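Local coordinates for dally-like protein (PDB 3ODN), which probably serves as a cell-surface heparan sulfate proteoglycan of the glypican family, with its helical core domain implicated in Hedgehog signalling, at residues Q309-T312 against N313-F316; E171-E175 against L176-G180. The protein carries 2 engineered substitutions. One frame throughout, in Å; residues are numbered along the deposited sequence.

Contact 1 of 2, residues Q309-T312 against N313-F316; sequences QDIT and NRVF
Q309 and N313 open this one-turn contact of helix 308-318 with a weak bond, N313 N lying 3.4 Å from Q309 O. D310 comes next and meets R314 twice. Its carbonyl takes the amide of R314 (N to O 3.3 Å, 158° at the hydrogen), and its CB sits over one face of the R314 guanidinium, offset toward the rim. The two residues are oppositely charged, yet D310 OD2 remains 4.6 Å from R314 NH2, so the two side chains meet by packing of CB on the guanidinium, and any attraction between their charges is probably weak. R314 gets there because its chain is extended from CG to NE and runs back along the helix past D310 O. I311 O accepts V315 N at 3.0 Å, while the branches I311 CG2 and V315 CG2 touch at 4.2 Å. T312 carries the clearest side-chain contact. With CG2 anti to the backbone N, the methyl lies over one face of the F316 ring, offset toward its rim, in a CH-pi contact, 3.8 Å from the centroid and 22° off the ring normal; T312 O, which also accepts F316 N at 2.9 Å, lies over a face of the ring. OG1 of T312 turns instead to G308 O. Replacing F316 with an alanine would probably leave the T312 methyl without its aromatic face and remove the edge-to-face partner of Y159. Around the turn, T312 and V315 pack on helix 136-155 through F152, whereas R314, V315 and F316 lean on helix 163-176.

Contact 2 of 2, residues E171-E175 against L176-G180; sequences EHMKE and LKPFG
L176 N donates to H172 O at the end of the helix, 3.0 Å apart with 149° at the hydrogen, and the donor stands nearly in line with the C=O bond. The same oxygen also accepts E175 N, so two amides grip it. K177 N follows with a bond to M173 O at 3.1 Å, its angle of 141° less straight, and L176 N adds a weak second bond to that carbonyl. K177 is the first residue to leave helical geometry, and its positive phi of 50° turns the chain out of helix 163-176 into the loop. Its NZ forms salt bridges with D181 and D184, tying the lysine to the start of helix 182-214. Outward from the backbone, L176 folds back over the preceding turn: with CG beside its own backbone N, CD1 comes to 3.8 Å from H172 CB, and CG lies 3.3 Å from H172 O. P178 closes over M173 on the loop side. Its CG meets M173 CG at 3.8 Å, the two side chains crossing at about a right angle, and its CD rests 3.4 Å from M173 O. M173, L176 and P178 all reach Y148 of helix 136-155; F179 and P178 continue onto helix 293-306, through A300 and F304 respectively, and F179 O accepts a hydrogen bond from N303.

How the contacts relate
Both contacts are local, and their centres lie 11 Å apart on the same side of the chain's centre, within the glypican core domain. Contact 2 comes first in sequence, at the exit of helix 163-176; contact 1 follows on helix 308-318, after helices that include 182-214 and 293-306. The chain thus returns to bring them together: L176 CD1 packs on V315 CG2, L176 CD2 on R314 CB, and P178 O on I311 CD1, each at 3.7 Å. Helix 136-155 is common to both, with Y148 touched by V315 as well as by L176. Together they join sequence-distant helices of this elongated, all-helical core, far from its centre.

Contact 1 of 2, residues Q309-T312 against N313-F316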
# COMPACT_ATOMS: atom_id res chain seq x y z
N GLN A 309 -23.29 -39.79 -2.79
CA GLN A 309 -23.87 -41.01 -2.21
C GLN A 309 -23.42 -41.13 -0.74
O GLN A 309 -24.26 -41.31 0.14
CB GLN A 309 -23.48 -42.28 -3.01
CG GLN A 309 -23.33 -42.11 -4.54
CD GLN A 309 -21.91 -41.75 -4.98
OE1 GLN A 309 -21.34 -40.74 -4.55
NE2 GLN A 309 -21.34 -42.53 -5.88
N ASP A 310 -22.10 -40.97 -0.50
CA ASP A 310 -21.47 -41.01 0.83
C ASP A 310 -22.03 -39.91 1.75
O ASP A 310 -22.38 -40.21 2.89
CB ASP A 310 -19.94 -40.89 0.72
CG ASP A 310 -19.25 -42.06 0.07
OD1 ASP A 310 -19.55 -43.22 0.45
OD2 ASP A 310 -18.37 -41.83 -0.79
N ILE A 311 -22.13 -38.66 1.25
CA ILE A 311 -22.64 -37.48 1.97
C ILE A 311 -24.07 -37.72 2.52
O ILE A 311 -24.29 -37.60 3.72
CB ILE A 311 -22.50 -36.17 1.13
CG1 ILE A 311 -21.01 -35.87 0.83
CG2 ILE A 311 -23.17 -34.97 1.82
CD1 ILE A 311 -20.74 -34.84 -0.34
N THR A 312 -25.01 -38.11 1.64
CA THR A 312 -26.42 -38.40 1.95
C THR A 312 -26.60 -39.41 3.11
O THR A 312 -27.43 -39.19 4.01
CB THR A 312 -27.18 -38.80 0.66
OG1 THR A 312 -26.83 -37.90 -0.40
CG2 THR A 312 -28.66 -38.82 0.85
N ASN A 313 -25.78 -40.50 3.09
CA ASN A 313 -25.76 -41.55 4.12
C ASN A 313 -25.35 -40.96 5.48
O ASN A 313 -26.00 -41.27 6.49
CB ASN A 313 -24.80 -42.69 3.72
CG ASN A 313 -25.14 -43.42 2.44
OD1 ASN A 313 -26.29 -43.79 2.18
ND2 ASN A 313 -24.12 -43.70 1.63
N ARG A 314 -24.31 -40.10 5.51
CA ARG A 314 -23.80 -39.44 6.71
C ARG A 314 -24.81 -38.42 7.26
O ARG A 314 -24.87 -38.21 8.47
CB ARG A 314 -22.46 -38.75 6.43
CG ARG A 314 -21.32 -39.67 6.00
CD ARG A 314 -20.30 -38.87 5.22
NE ARG A 314 -19.26 -39.70 4.62
CZ ARG A 314 -18.29 -39.23 3.85
NH1 ARG A 314 -18.22 -37.93 3.57
NH2 ARG A 314 -17.37 -40.05 3.34
N VAL A 315 -25.60 -37.78 6.37
CA VAL A 315 -26.64 -36.81 6.73
C VAL A 315 -27.80 -37.57 7.36
O VAL A 315 -28.27 -37.18 8.42
CB VAL A 315 -27.10 -35.93 5.52
CG1 VAL A 315 -28.29 -35.05 5.90
CG2 VAL A 315 -25.96 -35.08 4.97
N PHE A 316 -28.23 -38.66 6.70
CA PHE A 316 -29.35 -39.52 7.12
C PHE A 316 -29.21 -40.12 8.54
O PHE A 316 -30.22 -40.29 9.23
CB PHE A 316 -29.71 -40.56 6.04
CG PHE A 316 -30.43 -40.07 4.79
CD1 PHE A 316 -30.79 -38.74 4.64
CD2 PHE A 316 -30.75 -40.96 3.76
CE1 PHE A 316 -31.46 -38.29 3.49
CE2 PHE A 316 -31.42 -40.51 2.61
CZ PHE A 316 -31.78 -39.19 2.49

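Contact 2 of 2, residues E171-E175 against L176-G180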
# COMPACT_ATOMS: atom_id res chain seq x y z
N GLU A 171 -26.08 -27.41 10.23
CA GLU A 171 -25.43 -27.57 11.53
C GLU A 171 -24.29 -28.59 11.46
O GLU A 171 -23.24 -28.39 12.07
CB GLU A 171 -26.46 -28.02 12.59
CG GLU A 171 -27.28 -26.89 13.21
CD GLU A 171 -27.50 -27.01 14.70
OE1 GLU A 171 -28.25 -27.91 15.13
OE2 GLU A 171 -26.92 -26.19 15.45
N HIS A 172 -24.50 -29.69 10.69
CA HIS A 172 -23.55 -30.79 10.48
C HIS A 172 -22.51 -30.51 9.37
O HIS A 172 -21.54 -31.27 9.27
CB HIS A 172 -24.29 -32.09 10.13
CG HIS A 172 -25.24 -32.63 11.17
ND1 HIS A 172 -25.07 -32.38 12.52
CD2 HIS A 172 -26.28 -33.48 11.01
CE1 HIS A 172 -26.04 -33.04 13.13
NE2 HIS A 172 -26.79 -33.71 12.27
N MET A 173 -22.72 -29.48 8.52
CA MET A 173 -21.83 -29.18 7.38
C MET A 173 -20.33 -29.21 7.65
O MET A 173 -19.59 -29.89 6.93
CB MET A 173 -22.22 -27.89 6.64
CG MET A 173 -21.37 -27.68 5.39
SD MET A 173 -21.11 -26.01 4.78
CE MET A 173 -20.74 -25.13 6.32
N LYS A 174 -19.86 -28.46 8.66
CA LYS A 174 -18.43 -28.41 8.97
C LYS A 174 -17.87 -29.72 9.55
O LYS A 174 -16.66 -29.96 9.44
CB LYS A 174 -18.05 -27.14 9.77
CG LYS A 174 -18.07 -25.87 8.90
CD LYS A 174 -17.05 -24.80 9.34
CE LYS A 174 -16.89 -23.72 8.29
NZ LYS A 174 -16.03 -22.60 8.74
N GLU A 175 -18.75 -30.59 10.09
CA GLU A 175 -18.39 -31.90 10.62
C GLU A 175 -18.25 -32.93 9.47
O GLU A 175 -17.36 -33.77 9.50
CB GLU A 175 -19.46 -32.36 11.65
CG GLU A 175 -19.13 -33.66 12.37
CD GLU A 175 -20.14 -34.10 13.42
OE1 GLU A 175 -21.31 -34.35 13.07
OE2 GLU A 175 -19.74 -34.23 14.60
N LEU A 176 -19.13 -32.82 8.45
CA LEU A 176 -19.20 -33.72 7.29
C LEU A 176 -18.21 -33.43 6.16
O LEU A 176 -17.86 -34.36 5.42
CB LEU A 176 -20.64 -33.81 6.73
CG LEU A 176 -21.76 -34.22 7.71
CD1 LEU A 176 -23.13 -34.03 7.09
CD2 LEU A 176 -21.60 -35.66 8.21
N LYS A 177 -17.75 -32.16 6.02
CA LYS A 177 -16.83 -31.67 4.98
C LYS A 177 -17.31 -32.09 3.58
O LYS A 177 -16.76 -33.04 3.01
CB LYS A 177 -15.37 -32.07 5.27
CG LYS A 177 -14.62 -31.08 6.16
CD LYS A 177 -13.40 -31.71 6.80
CE LYS A 177 -12.69 -30.77 7.75
NZ LYS A 177 -11.79 -29.84 7.03
N PRO A 178 -18.39 -31.45 3.05
CA PRO A 178 -18.95 -31.89 1.77
C PRO A 178 -18.10 -31.57 0.56
O PRO A 178 -18.07 -32.34 -0.40
CB PRO A 178 -20.31 -31.18 1.71
CG PRO A 178 -20.52 -30.59 3.07
CD PRO A 178 -19.17 -30.33 3.61
N PHE A 179 -17.42 -30.41 0.60
CA PHE A 179 -16.55 -29.92 -0.45
C PHE A 179 -15.08 -30.17 -0.05
O PHE A 179 -14.15 -29.64 -0.67
CB PHE A 179 -16.79 -28.42 -0.66
CG PHE A 179 -18.24 -27.99 -0.82
CD1 PHE A 179 -18.82 -27.12 0.08
CD2 PHE A 179 -18.99 -28.42 -1.92
CE1 PHE A 179 -20.14 -26.70 -0.09
CE2 PHE A 179 -20.31 -27.99 -2.08
CZ PHE A 179 -20.87 -27.13 -1.18
N GLY A 180 -14.90 -31.01 0.97
CA GLY A 180 -13.59 -31.37 1.50
C GLY A 180 -12.96 -30.24 2.27
O GLY A 180 -13.62 -29.63 3.12